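Local coordinates for protein hypoxanthine phosphoribosyltransferase (Leishmania donovani, PDB 7CMJ) that transfers the 5-phosphoribosyl group of 5-phosphoribosylpyrophosphate onto hypoxanthine or guanine, yielding IMP or GMP in the purine salvage pathway, at residues I91-Y96 with G104-L109; D126-A131 with T151-D156. All blocks are in the same frame, centred on the assembly; numbering follows the deposited sequence.

Both contacts belong to the mixed sheet of the phosphoribosyltransferase domain, and they follow one another along the chain, contact 1 closing before contact 2 opens. Contact 1 pairs strand 86-94 with strand 107-110, the antiparallel strand at one edge. Contact 2 lies further across, where the neighbouring parallel strands 120-125 and 148-153 end and the loop 126-130 leads into helix 131-142. Their centres are 16 Å apart, and their nearest atoms stay about 5 Å from each other without touching. Helix 131-142 links them: its start follows the loop of contact 2, and its side chains meet Val106 and Met108 of contact 1. Contact 2 holds a metal ligand, whereas contact 1 reaches neighbouring subunits.

Contact 1 of 2, residues I91-Y96 with G104-L109; sequences ICASSY and GQVRML
With CG anti to the carbonyl carbon (chi1 -67°), Tyr96 brings its hydroxyl end over Arg107, whose CB lies 3.2 Å from Tyr96 OH; the arginine's own chi1 of 179° sends its extended chain on past the ring, away from segment 91-96. The two side chains cross at about a right angle, with ring and guanidinium planes only 15° apart, and the ring meets Arg107 N and Val106 C obliquely. They lie near the loop end of an antiparallel strand pair at the edge of the phosphoribosyltransferase sheet. The seven-residue connection carries on from a Ser-Tyr pair, Ser95 and Tyr96, as does the mobile active-site loop of related hypoxanthine-guanine enzymes. Ser94 and Arg107 form a hydrogen-bonded pair, with Ser94 N to Arg107 O at 2.9 Å and Arg107 N returning to Ser94 O at 3.0 Å. Further in, Leu109 N donates to Cys92 O.

On the face carrying Ala93 and Met108, Ala93 CB rests on Val106 CG2 at 3.5 Å. Met108, bent at chi2 and chi3, brings SD to 4.1 Å from Ile91 CB; helix 131-142 covers this face through Tyr136, Leu137 and Phe140. Ser94 CB and Leu109 CD1 meet on the other face, 3.9 Å apart.

Tyr96 OH bonds to Val112 O of the second subunit and Arg107 NE to Asp111 O there, so this strand pair forms part of a subunit interface. Gln105 O lies at the tyrosine edge, 3.5 Å from Tyr96 CD2, and takes a hydrogen bond from a water that in turn accepts one from Tyr96 N, 2.9 Å away.

Contact 2 of 2, residues D126-A131 with T151-D156; sequences DIVDSA and TVVLLD. With BA (barium ion), chain D.
Asp126 O receives Leu155 N at 2.8 Å, with an N-H...O angle of 156°. This bond fastens the chain leaving strand 120-125 to the corner at Leu154, and it lies among aliphatic groups: Leu155 CB comes to 3.4 Å from the same Asp126 O, and Leu154 CB flanks it. Beyond it, the side chains of Ile127 and Leu155 slant across one another, Ile127 CG1 meeting Leu155 CB at 3.7 Å, with Val179 of strand 179-180 against both. Val128 crosses Val153 at about a right angle. With CG1 anti to N (chi1 176°), Val128 has CG2 beside the backbone N and sets that methyl against both branches of Val153, 3.6 Å from Val153 CG1 and 3.7 Å from Val153 CG2.

The first segment belongs to the PRPP-binding motif, a signature of the phosphoribosyltransferase fold, in which a strand runs into a loop and then into a helix. Residues 126-130 form that loop and Ala131 opens the helix; residues 126-131 probably bind the GMP product, with Asp129 the likely proton acceptor. Asp129 OD1 makes a salt bridge to Lys157, just past the second segment, and Ser130 caps the helix start at its N-cap position.

The Asp126 side chain leaves the backbone pointing away from segment 151-156, and with CG between backbone N and carbonyl carbon (chi1 53°) its OD2 binds the barium ion at 2.5 Å. Glu125 OE1 and two waters also bind the barium, one of those waters lying beside Ile127 O.

Contact 1 of 2, residues I91-Y96 with G104-L109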
loop_
_atom_site.group_PDB
_atom_site.type_symbol
_atom_site.label_atom_id
_atom_site.label_comp_id
_atom_site.label_asym_id
_atom_site.label_seq_id
_atom_site.Cartn_x
_atom_site.Cartn_y
_atom_site.Cartn_z
ATOM N N ILE A 91 -1.289 8.562 6.614
ATOM C CA ILE A 91 -2.087 7.440 6.159
ATOM C C ILE A 91 -2.886 7.895 4.951
ATOM O O ILE A 91 -3.122 9.085 4.740
ATOM C CB ILE A 91 -3.009 6.881 7.256
ATOM C CG1 ILE A 91 -4.089 7.885 7.626
ATOM C CG2 ILE A 91 -2.204 6.512 8.493
ATOM C CD1 ILE A 91 -5.165 7.243 8.509
ATOM N N CYS A 92 -3.273 6.930 4.131
ATOM C CA CYS A 92 -4.070 7.227 2.952
ATOM C C CYS A 92 -5.058 6.092 2.766
ATOM O O CYS A 92 -4.668 4.924 2.738
ATOM C CB CYS A 92 -3.200 7.407 1.703
ATOM S SG CYS A 92 -4.086 8.041 0.244
ATOM N N ALA A 93 -6.329 6.432 2.675
ATOM C CA ALA A 93 -7.359 5.425 2.561
ATOM C C ALA A 93 -8.261 5.744 1.381
ATOM O O ALA A 93 -8.555 6.910 1.095
ATOM C CB ALA A 93 -8.168 5.319 3.841
ATOM N N SER A 94 -8.673 4.694 0.687
ATOM C CA SER A 94 -9.581 4.801 -0.438
ATOM C C SER A 94 -10.965 4.352 0.018
ATOM O O SER A 94 -11.091 3.471 0.876
ATOM C CB SER A 94 -9.039 3.964 -1.608
ATOM O OG SER A 94 -10.050 3.375 -2.404
ATOM N N SER A 95 -12.001 4.991 -0.508
ATOM C CA SER A 95 -13.358 4.571 -0.180
ATOM C C SER A 95 -13.742 3.322 -0.951
ATOM O O SER A 95 -13.212 3.046 -2.031
ATOM C CB SER A 95 -14.359 5.674 -0.494
ATOM O OG SER A 95 -14.249 6.695 0.473
ATOM N N TYR A 96 -14.689 2.568 -0.402
ATOM C CA TYR A 96 -15.184 1.383 -1.093
ATOM C C TYR A 96 -16.420 1.732 -1.924
ATOM O O TYR A 96 -17.178 2.648 -1.602
ATOM C CB TYR A 96 -15.514 0.245 -0.111
ATOM C CG TYR A 96 -14.322 -0.364 0.612
ATOM C CD1 TYR A 96 -13.529 -1.331 0.010
ATOM C CD2 TYR A 96 -14.008 0.020 1.913
ATOM C CE1 TYR A 96 -12.443 -1.892 0.684
ATOM C CE2 TYR A 96 -12.941 -0.536 2.588
ATOM C CZ TYR A 96 -12.154 -1.485 1.972
ATOM O OH TYR A 96 -11.085 -2.022 2.663
ATOM N N GLY A 104 -18.326 2.543 8.108
ATOM C CA GLY A 104 -17.444 3.574 7.606
ATOM C C GLY A 104 -16.053 3.101 7.281
ATOM O O GLY A 104 -15.122 3.917 7.230
ATOM N N GLN A 105 -15.873 1.799 7.059
ATOM C CA GLN A 105 -14.531 1.296 6.820
ATOM C C GLN A 105 -14.000 1.822 5.493
ATOM O O GLN A 105 -14.755 2.128 4.563
ATOM C CB GLN A 105 -14.497 -0.229 6.851
ATOM C CG GLN A 105 -15.407 -0.894 5.835
ATOM C CD GLN A 105 -15.527 -2.381 6.069
ATOM O OE1 GLN A 105 -14.801 -3.179 5.488
ATOM N NE2 GLN A 105 -16.420 -2.756 6.954
ATOM N N VAL A 106 -12.681 1.970 5.441
ATOM C CA VAL A 106 -11.975 2.391 4.247
ATOM C C VAL A 106 -10.759 1.499 4.079
ATOM O O VAL A 106 -10.214 0.952 5.049
ATOM C CB VAL A 106 -11.548 3.874 4.312
ATOM C CG1 VAL A 106 -12.744 4.763 4.085
ATOM C CG2 VAL A 106 -10.905 4.175 5.662
ATOM N N ARG A 107 -10.329 1.367 2.830
ATOM C CA ARG A 107 -9.167 0.551 2.518
ATOM C C ARG A 107 -7.905 1.362 2.785
ATOM O O ARG A 107 -7.611 2.328 2.076
ATOM C CB ARG A 107 -9.245 0.061 1.076
ATOM C CG ARG A 107 -8.070 -0.778 0.651
ATOM C CD ARG A 107 -8.164 -1.129 -0.811
ATOM N NE ARG A 107 -7.448 -2.367 -1.122
ATOM C CZ ARG A 107 -7.529 -2.999 -2.286
ATOM N NH1 ARG A 107 -8.296 -2.499 -3.245
ATOM N NH2 ARG A 107 -6.846 -4.122 -2.494
ATOM N N MET A 108 -7.164 0.964 3.811
ATOM C CA MET A 108 -5.851 1.535 4.066
ATOM C C MET A 108 -4.923 1.271 2.889
ATOM O O MET A 108 -4.650 0.114 2.552
ATOM C CB MET A 108 -5.263 0.940 5.337
ATOM C CG MET A 108 -4.399 1.922 6.089
ATOM S SD MET A 108 -5.203 3.531 6.410
ATOM C CE MET A 108 -6.746 3.113 7.268
ATOM N N LEU A 109 -4.438 2.346 2.263
ATOM C CA LEU A 109 -3.386 2.249 1.259
ATOM C C LEU A 109 -2.020 2.601 1.813
ATOM O O LEU A 109 -1.000 2.198 1.231
ATOM C CB LEU A 109 -3.679 3.158 0.058
ATOM C CG LEU A 109 -5.087 3.101 -0.518
ATOM C CD1 LEU A 109 -5.168 3.973 -1.756
ATOM C CD2 LEU A 109 -5.483 1.666 -0.837
HETATM O O HOH W 1 -15.978 3.461 2.050
#

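Contact 2 of 2, residues D126-A131 with T151-D156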
loop_
_atom_site.group_PDB
_atom_site.type_symbol
_atom_site.label_atom_id
_atom_site.label_comp_id
_atom_site.label_asym_id
_atom_site.label_seq_id
_atom_site.Cartn_x
_atom_site.Cartn_y
_atom_site.Cartn_z
ATOM N N ASP A 126 -8.800 17.947 7.855
ATOM C CA ASP A 126 -9.235 19.239 7.334
ATOM C C ASP A 126 -10.717 19.497 7.651
ATOM O O ASP A 126 -11.077 20.577 8.120
ATOM C CB ASP A 126 -8.961 19.295 5.824
ATOM C CG ASP A 126 -9.562 18.121 5.092
ATOM O OD1 ASP A 126 -9.439 18.015 3.849
ATOM O OD2 ASP A 126 -10.176 17.288 5.791
ATOM N N ILE A 127 -11.581 18.512 7.386
ATOM C CA ILE A 127 -13.011 18.550 7.670
ATOM C C ILE A 127 -13.438 17.149 8.079
ATOM O O ILE A 127 -12.883 16.156 7.598
ATOM C CB ILE A 127 -13.856 18.968 6.450
ATOM C CG1 ILE A 127 -13.433 20.316 5.926
ATOM C CG2 ILE A 127 -15.360 19.026 6.786
ATOM C CD1 ILE A 127 -13.800 20.455 4.506
ATOM N N VAL A 128 -14.454 17.071 8.938
ATOM C CA VAL A 128 -15.105 15.807 9.273
ATOM C C VAL A 128 -16.293 15.644 8.325
ATOM O O VAL A 128 -17.375 16.178 8.577
ATOM C CB VAL A 128 -15.553 15.770 10.734
ATOM C CG1 VAL A 128 -16.318 14.484 11.008
ATOM C CG2 VAL A 128 -14.376 15.918 11.678
ATOM N N ASP A 129 -16.104 14.903 7.228
ATOM C CA ASP A 129 -17.177 14.743 6.252
ATOM C C ASP A 129 -17.958 13.446 6.421
ATOM O O ASP A 129 -19.024 13.303 5.818
ATOM C CB ASP A 129 -16.635 14.840 4.815
ATOM C CG ASP A 129 -17.002 16.170 4.138
ATOM O OD1 ASP A 129 -18.028 16.796 4.513
ATOM O OD2 ASP A 129 -16.255 16.595 3.228
ATOM N N SER A 130 -17.475 12.517 7.235
ATOM C CA SER A 130 -18.249 11.325 7.565
ATOM C C SER A 130 -17.870 10.916 8.979
ATOM O O SER A 130 -16.732 10.511 9.234
ATOM C CB SER A 130 -17.995 10.197 6.564
ATOM O OG SER A 130 -18.252 8.923 7.137
ATOM N N ALA A 131 -18.810 11.040 9.907
ATOM C CA ALA A 131 -18.495 10.669 11.275
ATOM C C ALA A 131 -18.146 9.188 11.375
ATOM O O ALA A 131 -17.211 8.816 12.093
ATOM C CB ALA A 131 -19.659 11.026 12.192
ATOM N N THR A 151 -8.213 14.089 18.232
ATOM C CA THR A 151 -8.359 14.561 16.857
ATOM C C THR A 151 -8.325 16.089 16.793
ATOM O O THR A 151 -8.826 16.776 17.695
ATOM C CB THR A 151 -9.672 14.073 16.223
ATOM O OG1 THR A 151 -10.781 14.718 16.868
ATOM C CG2 THR A 151 -9.815 12.558 16.348
ATOM N N VAL A 152 -7.749 16.618 15.713
ATOM C CA VAL A 152 -7.766 18.049 15.440
ATOM C C VAL A 152 -8.352 18.254 14.053
ATOM O O VAL A 152 -7.885 17.655 13.075
ATOM C CB VAL A 152 -6.370 18.692 15.544
ATOM C CG1 VAL A 152 -5.383 18.075 14.527
ATOM C CG2 VAL A 152 -6.486 20.203 15.343
ATOM N N VAL A 153 -9.383 19.085 13.970
ATOM C CA VAL A 153 -10.095 19.327 12.723
ATOM C C VAL A 153 -9.997 20.806 12.409
ATOM O O VAL A 153 -10.320 21.641 13.258
ATOM C CB VAL A 153 -11.564 18.874 12.799
ATOM C CG1 VAL A 153 -12.110 18.659 11.384
ATOM C CG2 VAL A 153 -11.681 17.603 13.621
ATOM N N LEU A 154 -9.541 21.131 11.197
ATOM C CA LEU A 154 -9.321 22.535 10.882
ATOM C C LEU A 154 -10.651 23.254 10.716
ATOM O O LEU A 154 -10.879 24.299 11.323
ATOM C CB LEU A 154 -8.456 22.685 9.623
ATOM C CG LEU A 154 -8.482 24.139 9.137
ATOM C CD1 LEU A 154 -7.557 24.994 10.027
ATOM C CD2 LEU A 154 -8.081 24.235 7.668
ATOM N N LEU A 155 -11.554 22.675 9.960
ATOM C CA LEU A 155 -12.867 23.233 9.708
ATOM C C LEU A 155 -13.913 22.402 10.442
ATOM O O LEU A 155 -14.216 21.277 10.030
ATOM C CB LEU A 155 -13.157 23.248 8.213
ATOM C CG LEU A 155 -12.318 24.197 7.375
ATOM C CD1 LEU A 155 -12.899 24.213 5.974
ATOM C CD2 LEU A 155 -12.293 25.610 7.985
ATOM N N ASP A 156 -14.459 22.952 11.526
ATOM C CA ASP A 156 -15.631 22.396 12.197
ATOM C C ASP A 156 -16.886 22.962 11.531
ATOM O O ASP A 156 -17.211 24.142 11.702
ATOM C CB ASP A 156 -15.585 22.737 13.682
ATOM C CG ASP A 156 -16.510 21.879 14.519
ATOM O OD1 ASP A 156 -16.845 20.742 14.112
ATOM O OD2 ASP A 156 -16.898 22.359 15.603
HETATM BA BA BA D . -9.952 14.914 5.093
HETATM O O HOH W 2 -12.407 15.052 5.516
HETATM O O HOH W 3 -7.116 15.140 5.346
#